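Local atomic coordinates of protein ACDH-11, isoform b (Caenorhabditis elegans, PDB entry 4Y9J), a protein that belongs to the acyl-CoA dehydrogenase family of flavoproteins and binds flavin-adenine dinucleotide within an assembly of four protein chains. Residues V227-I238 with G251-R260; T530-I541 with A558-D569. All blocks are in the same frame, centred on the assembly; numbering follows the deposited sequence.

Contact 1 of 2, residues V227-I238 with G251-R260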
# COMPACT_ATOMS: atom_id res chain seq x y z
N VAL B 227 -12.45 -1.73 -18.80
CA VAL B 227 -13.81 -1.40 -18.34
C VAL B 227 -14.11 0.11 -18.17
O VAL B 227 -15.22 0.48 -17.87
CB VAL B 227 -14.19 -2.17 -17.02
CG1 VAL B 227 -14.55 -3.59 -17.30
CG2 VAL B 227 -13.12 -2.10 -16.00
N ASP B 228 -13.11 0.95 -18.39
CA ASP B 228 -13.29 2.36 -18.60
C ASP B 228 -13.83 2.69 -20.07
O ASP B 228 -14.04 3.88 -20.38
CB ASP B 228 -11.98 3.08 -18.43
CG ASP B 228 -10.94 2.59 -19.40
OD1 ASP B 228 -10.61 1.37 -19.42
OD2 ASP B 228 -10.40 3.40 -20.16
N ALA B 229 -14.00 1.67 -20.91
CA ALA B 229 -14.47 1.89 -22.30
C ALA B 229 -15.94 2.33 -22.35
O ALA B 229 -16.65 2.28 -21.33
CB ALA B 229 -14.34 0.63 -23.07
N ASP B 230 -16.40 2.77 -23.52
CA ASP B 230 -17.75 3.27 -23.65
C ASP B 230 -18.76 2.23 -24.07
O ASP B 230 -19.94 2.32 -23.71
CB ASP B 230 -17.73 4.45 -24.62
CG ASP B 230 -16.67 5.45 -24.21
OD1 ASP B 230 -17.00 6.23 -23.31
OD2 ASP B 230 -15.49 5.38 -24.72
N VAL B 231 -18.32 1.28 -24.89
CA VAL B 231 -19.16 0.19 -25.40
C VAL B 231 -18.39 -1.11 -25.34
O VAL B 231 -17.17 -1.14 -25.14
CB VAL B 231 -19.64 0.42 -26.85
CG1 VAL B 231 -20.55 1.62 -26.95
CG2 VAL B 231 -18.45 0.52 -27.79
N ALA B 232 -19.11 -2.20 -25.56
CA ALA B 232 -18.52 -3.50 -25.64
C ALA B 232 -19.33 -4.40 -26.53
O ALA B 232 -20.53 -4.28 -26.63
CB ALA B 232 -18.39 -4.12 -24.25
N LEU B 233 -18.63 -5.31 -27.17
CA LEU B 233 -19.23 -6.42 -27.89
C LEU B 233 -19.15 -7.62 -27.01
O LEU B 233 -18.10 -7.87 -26.39
CB LEU B 233 -18.47 -6.63 -29.18
CG LEU B 233 -18.67 -5.48 -30.23
CD1 LEU B 233 -17.85 -5.73 -31.48
CD2 LEU B 233 -20.08 -5.53 -30.70
N THR B 234 -20.23 -8.41 -26.98
CA THR B 234 -20.22 -9.65 -26.22
C THR B 234 -21.12 -10.70 -26.82
O THR B 234 -21.87 -10.40 -27.75
CB THR B 234 -20.64 -9.35 -24.74
OG1 THR B 234 -20.38 -10.49 -23.88
CG2 THR B 234 -22.03 -8.92 -24.65
N LEU B 235 -20.98 -11.94 -26.36
CA LEU B 235 -21.77 -13.08 -26.84
C LEU B 235 -22.67 -13.49 -25.73
O LEU B 235 -22.23 -13.41 -24.58
CB LEU B 235 -20.84 -14.24 -27.12
CG LEU B 235 -19.84 -13.96 -28.23
CD1 LEU B 235 -18.90 -15.16 -28.34
CD2 LEU B 235 -20.51 -13.69 -29.59
N ALA B 236 -23.86 -13.96 -26.07
CA ALA B 236 -24.82 -14.52 -25.14
C ALA B 236 -25.76 -15.48 -25.84
O ALA B 236 -25.86 -15.46 -27.06
CB ALA B 236 -25.63 -13.40 -24.50
N ARG B 237 -26.47 -16.28 -25.05
CA ARG B 237 -27.46 -17.22 -25.53
C ARG B 237 -28.85 -16.70 -25.37
O ARG B 237 -29.30 -16.42 -24.26
CB ARG B 237 -27.37 -18.51 -24.75
CG ARG B 237 -26.01 -19.17 -24.84
CD ARG B 237 -25.97 -20.55 -24.18
NE ARG B 237 -24.59 -20.95 -24.12
CZ ARG B 237 -23.89 -21.51 -25.10
NH1 ARG B 237 -24.50 -21.86 -26.27
NH2 ARG B 237 -22.59 -21.72 -24.92
N ILE B 238 -29.57 -16.63 -26.49
CA ILE B 238 -30.86 -16.04 -26.51
C ILE B 238 -31.79 -17.08 -25.93
O ILE B 238 -31.64 -18.28 -26.22
CB ILE B 238 -31.28 -15.61 -27.93
CG1 ILE B 238 -30.45 -14.35 -28.29
CG2 ILE B 238 -32.78 -15.38 -27.98
CD1 ILE B 238 -30.92 -13.64 -29.54
N GLY B 251 -25.83 -21.83 -30.34
CA GLY B 251 -26.68 -21.02 -29.42
C GLY B 251 -26.21 -19.60 -29.12
O GLY B 251 -26.90 -18.86 -28.42
N LEU B 252 -25.03 -19.21 -29.61
CA LEU B 252 -24.48 -17.90 -29.32
C LEU B 252 -24.84 -16.85 -30.36
O LEU B 252 -24.80 -17.13 -31.56
CB LEU B 252 -22.98 -18.03 -29.17
CG LEU B 252 -22.53 -18.86 -27.98
CD1 LEU B 252 -21.03 -19.06 -28.08
CD2 LEU B 252 -22.86 -18.16 -26.65
N SER B 253 -25.26 -15.68 -29.87
CA SER B 253 -25.46 -14.51 -30.69
C SER B 253 -24.58 -13.35 -30.19
O SER B 253 -24.12 -13.33 -29.03
CB SER B 253 -26.94 -14.15 -30.70
OG SER B 253 -27.79 -15.24 -31.15
N LEU B 254 -24.36 -12.39 -31.08
CA LEU B 254 -23.52 -11.23 -30.78
C LEU B 254 -24.36 -10.04 -30.36
O LEU B 254 -25.43 -9.83 -30.90
CB LEU B 254 -22.72 -10.85 -32.04
CG LEU B 254 -21.72 -9.71 -31.90
CD1 LEU B 254 -20.63 -10.02 -30.89
CD2 LEU B 254 -21.13 -9.39 -33.25
N PHE B 255 -23.83 -9.25 -29.43
CA PHE B 255 -24.50 -8.09 -28.85
C PHE B 255 -23.57 -6.93 -28.71
O PHE B 255 -22.37 -7.08 -28.45
CB PHE B 255 -25.09 -8.39 -27.44
CG PHE B 255 -26.16 -9.42 -27.45
CD1 PHE B 255 -25.83 -10.76 -27.46
CD2 PHE B 255 -27.48 -9.07 -27.50
CE1 PHE B 255 -26.81 -11.74 -27.51
CE2 PHE B 255 -28.50 -10.05 -27.53
CZ PHE B 255 -28.14 -11.39 -27.53
N LEU B 256 -24.16 -5.77 -28.82
CA LEU B 256 -23.48 -4.50 -28.64
C LEU B 256 -24.17 -3.78 -27.52
O LEU B 256 -25.41 -3.69 -27.55
CB LEU B 256 -23.56 -3.61 -29.91
CG LEU B 256 -22.91 -2.22 -29.82
CD1 LEU B 256 -21.40 -2.27 -29.69
CD2 LEU B 256 -23.33 -1.36 -31.04
N LEU B 257 -23.39 -3.28 -26.55
CA LEU B 257 -23.94 -2.50 -25.45
C LEU B 257 -23.12 -1.33 -25.01
O LEU B 257 -21.89 -1.29 -25.25
CB LEU B 257 -24.24 -3.35 -24.22
CG LEU B 257 -23.11 -3.90 -23.37
CD1 LEU B 257 -23.57 -4.18 -21.95
CD2 LEU B 257 -22.56 -5.14 -23.92
N LYS B 258 -23.81 -0.36 -24.40
CA LYS B 258 -23.17 0.76 -23.72
C LYS B 258 -22.86 0.32 -22.28
O LYS B 258 -23.73 -0.25 -21.64
CB LYS B 258 -24.04 2.01 -23.68
CG LYS B 258 -23.93 2.86 -24.91
CD LYS B 258 -24.77 4.09 -24.77
CE LYS B 258 -24.10 5.18 -23.93
NZ LYS B 258 -22.77 5.59 -24.43
N ILE B 259 -21.66 0.60 -21.82
CA ILE B 259 -21.19 0.14 -20.51
C ILE B 259 -21.89 0.98 -19.43
O ILE B 259 -22.29 0.46 -18.36
CB ILE B 259 -19.67 0.18 -20.44
CG1 ILE B 259 -19.10 -0.83 -21.45
CG2 ILE B 259 -19.14 -0.16 -19.03
CD1 ILE B 259 -17.57 -0.89 -21.49
N ARG B 260 -22.08 2.26 -19.70
CA ARG B 260 -22.68 3.20 -18.74
C ARG B 260 -23.81 3.93 -19.39
O ARG B 260 -23.80 4.18 -20.58
CB ARG B 260 -21.64 4.21 -18.20
CG ARG B 260 -20.54 3.52 -17.39
CD ARG B 260 -19.39 4.46 -16.89
NE ARG B 260 -18.41 3.62 -16.20
CZ ARG B 260 -17.48 2.84 -16.80
NH1 ARG B 260 -17.26 2.86 -18.13
NH2 ARG B 260 -16.73 2.05 -16.01
O HOH W 1 -18.35 4.55 -19.99
O HOH W 2 -20.78 3.91 -21.80
O HOH W 3 -28.43 -17.01 -29.29
O HOH W 4 -29.48 -20.04 -27.22
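In the beta-sheet of the acyl-CoA dehydrogenase middle domain, strands 231-238 and 252-258 are antiparallel neighbours, with Ala232-Leu257, Thr234-Phe255 and Ala236-Ser253 as hydrogen-bonded pairs. Each pair closes a ring of two backbone bonds; in the central one, Phe255 N lies 2.8 Å from Thr234 O. On the face carrying these residues, Phe255 has CG anti to its carbonyl carbon (chi1 -64°), which lays the ring along the partner strand: CE1 comes within 3.6 Å of Ala236 CB, and Ile238 CG1 meets the ring edge at CZ. On the other face leucines predominate, with Val231, Lys258 and Arg237 at the ends; Leu233 CD2 touches Leu256 CD1 at 3.7 Å and helix 304-338 packs on Leu233 and Leu254. At one end Leu252 CD2 sits 3.8 Å above the centre of the Arg237 guanidinium, whose NH1 and NH2 are held by the carbonyls of Gly248, Leu246, Cys203 and Ala200. At the other, Arg260 reaches back with an extended chain and grips Val227 O end-on, NH2 at 2.9 Å and NH1 at 3.1 Å, while a water links NH1 to Ala229 O. A two-faced antiparallel ladder of this kind, its leucine-rich side on that helix, belongs to the beta-domain of acyl-CoA dehydrogenases.

Contact 2 of 2, residues T530-I541 with A558-D569; sequences TIARIYSGALLI and AYRYCCEQPLID
Tyr561 is the knob of a knobs-into-holes contact between antiparallel helices 524-545 and 552-563, its ring set among Arg533, Ser536, Gly537 and Leu540 in the all-helical C-terminal region. The axes of the segments 530-541 and 558-563 come within 9.0 Å, their directions 157° apart, and Cys562 SG comes within 3.6 Å of Gly537 CA, where there is no side chain. Leu540 CD1 presses near Tyr561 CG, while Arg533 O meets the ring edge at CE1.

Beyond the end of helix 552-563 the chain continues as a loop past Arg533, whose side chain lies along its carbonyls. Its CB lies 3.6 Å from Leu567 O and also touches Leu567 CD2; CG passes by Tyr561 OH, and CD comes to 3.6 Å from Pro566 O. A bend at chi3 (-63°) then turns the head towards the backbone of 566-569. There NE donates to Leu567 O at 2.8 Å, from above the carbonyl plane, and NH2 adds a weak bond to the same oxygen. Pro566 O lies over one face of the guanidinium. At the tip, a water in the guanidinium plane accepts from NH2 and donates to Asp569 O, extending the grip two residues on, to the backbone of Asp569.

Tyr561 is also fixed from its own side: Gln565 NE2 stands 3.4 Å above the ring centre and donates to Tyr561 O in the carbonyl plane, on a lone pair. At the ring's far end another water joins the phenol to Ser536, lying 2.6 Å from Tyr561 OH and donating to Ser536 OG.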
# COMPACT_ATOMS: atom_id res chain seq x y z
N THR B 530 6.32 -23.56 -39.25
CA THR B 530 6.96 -23.75 -40.55
C THR B 530 6.44 -22.75 -41.55
O THR B 530 7.19 -22.18 -42.31
CB THR B 530 6.78 -25.17 -41.05
OG1 THR B 530 7.32 -26.07 -40.08
CG2 THR B 530 7.46 -25.34 -42.39
N ILE B 531 5.12 -22.53 -41.53
CA ILE B 531 4.50 -21.52 -42.37
C ILE B 531 5.12 -20.13 -42.06
O ILE B 531 5.59 -19.38 -43.00
CB ILE B 531 2.97 -21.54 -42.23
CG1 ILE B 531 2.46 -22.83 -42.83
CG2 ILE B 531 2.34 -20.34 -42.98
CD1 ILE B 531 0.99 -23.14 -42.60
N ALA B 532 5.17 -19.81 -40.78
CA ALA B 532 5.68 -18.52 -40.37
C ALA B 532 7.08 -18.33 -40.91
O ALA B 532 7.38 -17.32 -41.47
CB ALA B 532 5.67 -18.38 -38.86
N ARG B 533 7.94 -19.33 -40.76
CA ARG B 533 9.34 -19.17 -41.14
C ARG B 533 9.55 -19.12 -42.65
O ARG B 533 10.43 -18.42 -43.13
CB ARG B 533 10.17 -20.27 -40.54
CG ARG B 533 10.19 -20.18 -39.02
CD ARG B 533 10.97 -21.27 -38.30
NE ARG B 533 10.42 -22.62 -38.53
CZ ARG B 533 10.14 -23.57 -37.61
NH1 ARG B 533 10.36 -23.33 -36.27
NH2 ARG B 533 9.65 -24.77 -38.07
N ILE B 534 8.81 -19.95 -43.39
CA ILE B 534 8.86 -19.95 -44.85
C ILE B 534 8.44 -18.57 -45.36
O ILE B 534 9.10 -17.99 -46.24
CB ILE B 534 7.97 -21.08 -45.45
CG1 ILE B 534 8.66 -22.43 -45.18
CG2 ILE B 534 7.76 -20.88 -46.98
CD1 ILE B 534 7.84 -23.65 -45.53
N TYR B 535 7.32 -18.11 -44.86
CA TYR B 535 6.74 -16.85 -45.34
C TYR B 535 7.70 -15.71 -44.98
O TYR B 535 8.01 -14.86 -45.84
CB TYR B 535 5.35 -16.66 -44.70
CG TYR B 535 4.35 -15.87 -45.50
CD1 TYR B 535 4.74 -14.88 -46.40
CD2 TYR B 535 2.97 -16.06 -45.28
CE1 TYR B 535 3.77 -14.16 -47.15
CE2 TYR B 535 2.00 -15.35 -45.99
CZ TYR B 535 2.39 -14.37 -46.87
OH TYR B 535 1.42 -13.67 -47.50
N SER B 536 8.23 -15.73 -43.76
CA SER B 536 9.09 -14.65 -43.26
C SER B 536 10.42 -14.65 -44.06
O SER B 536 10.94 -13.58 -44.47
CB SER B 536 9.36 -14.76 -41.76
OG SER B 536 8.18 -14.56 -40.99
N GLY B 537 10.95 -15.83 -44.33
CA GLY B 537 12.18 -15.92 -45.08
C GLY B 537 12.07 -15.35 -46.47
O GLY B 537 12.98 -14.65 -47.00
N ALA B 538 11.00 -15.75 -47.14
CA ALA B 538 10.76 -15.27 -48.52
C ALA B 538 10.61 -13.73 -48.58
O ALA B 538 11.08 -13.08 -49.53
CB ALA B 538 9.48 -15.90 -49.03
N LEU B 539 9.97 -13.19 -47.55
CA LEU B 539 9.80 -11.74 -47.40
C LEU B 539 11.14 -11.07 -47.18
O LEU B 539 11.44 -10.09 -47.83
CB LEU B 539 8.85 -11.41 -46.27
CG LEU B 539 7.38 -11.60 -46.60
CD1 LEU B 539 6.63 -11.73 -45.33
CD2 LEU B 539 6.84 -10.45 -47.45
N LEU B 540 11.99 -11.67 -46.35
CA LEU B 540 13.33 -11.14 -46.12
C LEU B 540 14.17 -11.13 -47.39
O LEU B 540 14.95 -10.23 -47.61
CB LEU B 540 14.04 -11.96 -45.01
CG LEU B 540 13.61 -11.63 -43.58
CD1 LEU B 540 14.18 -12.63 -42.61
CD2 LEU B 540 14.05 -10.23 -43.19
N ILE B 541 13.96 -12.13 -48.23
CA ILE B 541 14.74 -12.30 -49.43
C ILE B 541 14.32 -11.23 -50.42
O ILE B 541 15.18 -10.63 -51.06
CB ILE B 541 14.57 -13.69 -50.07
CG1 ILE B 541 15.36 -14.73 -49.30
CG2 ILE B 541 15.11 -13.74 -51.50
CD1 ILE B 541 14.86 -16.14 -49.50
N ALA B 558 18.73 -12.06 -44.34
CA ALA B 558 17.94 -13.04 -45.09
C ALA B 558 18.66 -14.37 -45.11
O ALA B 558 18.00 -15.42 -44.98
CB ALA B 558 17.63 -12.58 -46.48
N TYR B 559 19.98 -14.33 -45.31
CA TYR B 559 20.76 -15.53 -45.31
C TYR B 559 20.70 -16.27 -43.97
O TYR B 559 20.45 -17.48 -43.92
CB TYR B 559 22.22 -15.24 -45.73
CG TYR B 559 23.08 -16.42 -45.50
CD1 TYR B 559 23.11 -17.44 -46.41
CD2 TYR B 559 23.78 -16.59 -44.30
CE1 TYR B 559 23.86 -18.55 -46.23
CE2 TYR B 559 24.54 -17.74 -44.11
CZ TYR B 559 24.57 -18.71 -45.10
OH TYR B 559 25.30 -19.89 -44.98
N ARG B 560 20.93 -15.54 -42.88
CA ARG B 560 20.90 -16.15 -41.52
C ARG B 560 19.53 -16.69 -41.15
O ARG B 560 19.39 -17.78 -40.60
CB ARG B 560 21.40 -15.18 -40.49
CG ARG B 560 22.84 -14.79 -40.73
CD ARG B 560 23.33 -13.94 -39.60
NE ARG B 560 24.67 -13.41 -39.80
CZ ARG B 560 25.38 -12.78 -38.86
NH1 ARG B 560 24.90 -12.70 -37.66
NH2 ARG B 560 26.58 -12.30 -39.11
N TYR B 561 18.49 -15.96 -41.52
CA TYR B 561 17.14 -16.39 -41.18
C TYR B 561 16.85 -17.68 -41.95
O TYR B 561 16.26 -18.60 -41.40
CB TYR B 561 16.10 -15.30 -41.56
CG TYR B 561 14.72 -15.60 -41.03
CD1 TYR B 561 13.88 -16.48 -41.69
CD2 TYR B 561 14.27 -14.99 -39.86
CE1 TYR B 561 12.63 -16.78 -41.16
CE2 TYR B 561 13.02 -15.30 -39.32
CZ TYR B 561 12.21 -16.18 -40.02
OH TYR B 561 11.00 -16.50 -39.49
N CYS B 562 17.25 -17.74 -43.21
CA CYS B 562 16.83 -18.84 -44.04
C CYS B 562 17.74 -20.07 -43.93
O CYS B 562 17.29 -21.20 -44.11
CB CYS B 562 16.77 -18.42 -45.50
SG CYS B 562 15.41 -17.31 -45.85
N CYS B 563 19.03 -19.86 -43.75
CA CYS B 563 19.96 -20.94 -43.87
C CYS B 563 20.50 -21.40 -42.55
O CYS B 563 21.15 -22.40 -42.52
CB CYS B 563 21.13 -20.53 -44.74
SG CYS B 563 20.55 -20.20 -46.44
N GLU B 564 20.35 -20.61 -41.50
CA GLU B 564 21.01 -20.91 -40.18
C GLU B 564 20.08 -21.36 -39.09
O GLU B 564 20.52 -21.64 -37.97
CB GLU B 564 21.83 -19.73 -39.65
CG GLU B 564 23.06 -19.46 -40.52
CD GLU B 564 23.96 -18.34 -40.03
OE1 GLU B 564 23.58 -17.59 -39.14
OE2 GLU B 564 25.07 -18.18 -40.59
N GLN B 565 18.81 -21.51 -39.42
CA GLN B 565 17.87 -22.18 -38.54
C GLN B 565 17.00 -23.06 -39.41
O GLN B 565 16.80 -22.80 -40.61
CB GLN B 565 17.04 -21.19 -37.76
CG GLN B 565 16.39 -20.17 -38.66
CD GLN B 565 15.54 -19.21 -37.89
OE1 GLN B 565 15.50 -19.23 -36.61
NE2 GLN B 565 14.88 -18.32 -38.63
N PRO B 566 16.48 -24.12 -38.86
CA PRO B 566 15.60 -24.88 -39.69
C PRO B 566 14.32 -24.07 -40.02
O PRO B 566 13.73 -23.44 -39.18
CB PRO B 566 15.32 -26.13 -38.83
CG PRO B 566 15.56 -25.70 -37.43
CD PRO B 566 16.72 -24.75 -37.55
N LEU B 567 13.94 -24.06 -41.28
CA LEU B 567 12.75 -23.33 -41.68
C LEU B 567 11.60 -24.25 -41.46
O LEU B 567 10.52 -23.85 -41.01
CB LEU B 567 12.83 -22.88 -43.14
CG LEU B 567 13.84 -21.80 -43.51
CD1 LEU B 567 13.85 -21.59 -45.04
CD2 LEU B 567 13.50 -20.50 -42.80
N ILE B 568 11.86 -25.53 -41.63
CA ILE B 568 10.87 -26.54 -41.32
C ILE B 568 11.43 -27.46 -40.22
O ILE B 568 12.56 -27.83 -40.29
CB ILE B 568 10.42 -27.31 -42.57
CG1 ILE B 568 9.40 -28.37 -42.20
CG2 ILE B 568 11.60 -27.91 -43.35
CD1 ILE B 568 8.81 -29.11 -43.38
N ASP B 569 10.62 -27.77 -39.22
CA ASP B 569 10.97 -28.71 -38.17
C ASP B 569 9.71 -29.56 -37.93
O ASP B 569 8.86 -29.22 -37.10
CB ASP B 569 11.41 -27.98 -36.91
CG ASP B 569 12.04 -28.90 -35.87
OD1 ASP B 569 12.31 -30.08 -36.10
OD2 ASP B 569 12.22 -28.40 -34.79
O HOH W 5 8.54 -26.52 -35.99
O HOH W 6 9.51 -14.53 -38.56

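From the N terminus, the chain first passes the helices up to 166-175 and enters the middle-domain sheet, where contact 1 closes a loop of 12 residues that includes the short strand 244-245. It then runs through the long helices 304-338, 352-383 and 389-419 before contact 2 closes a second loop, of 16 residues and mostly helical. The loops stand in series, neither nesting nor crossing. Contacts 1 and 2 have centres about 41 Å apart and nearest atoms about 26 Å apart, on opposite sides of the chain's centre. Contact 1 ties two strands within the sheet; contact 2 ties helix 524-545 to helix 552-563, which borders the second subunit, and to its following loop.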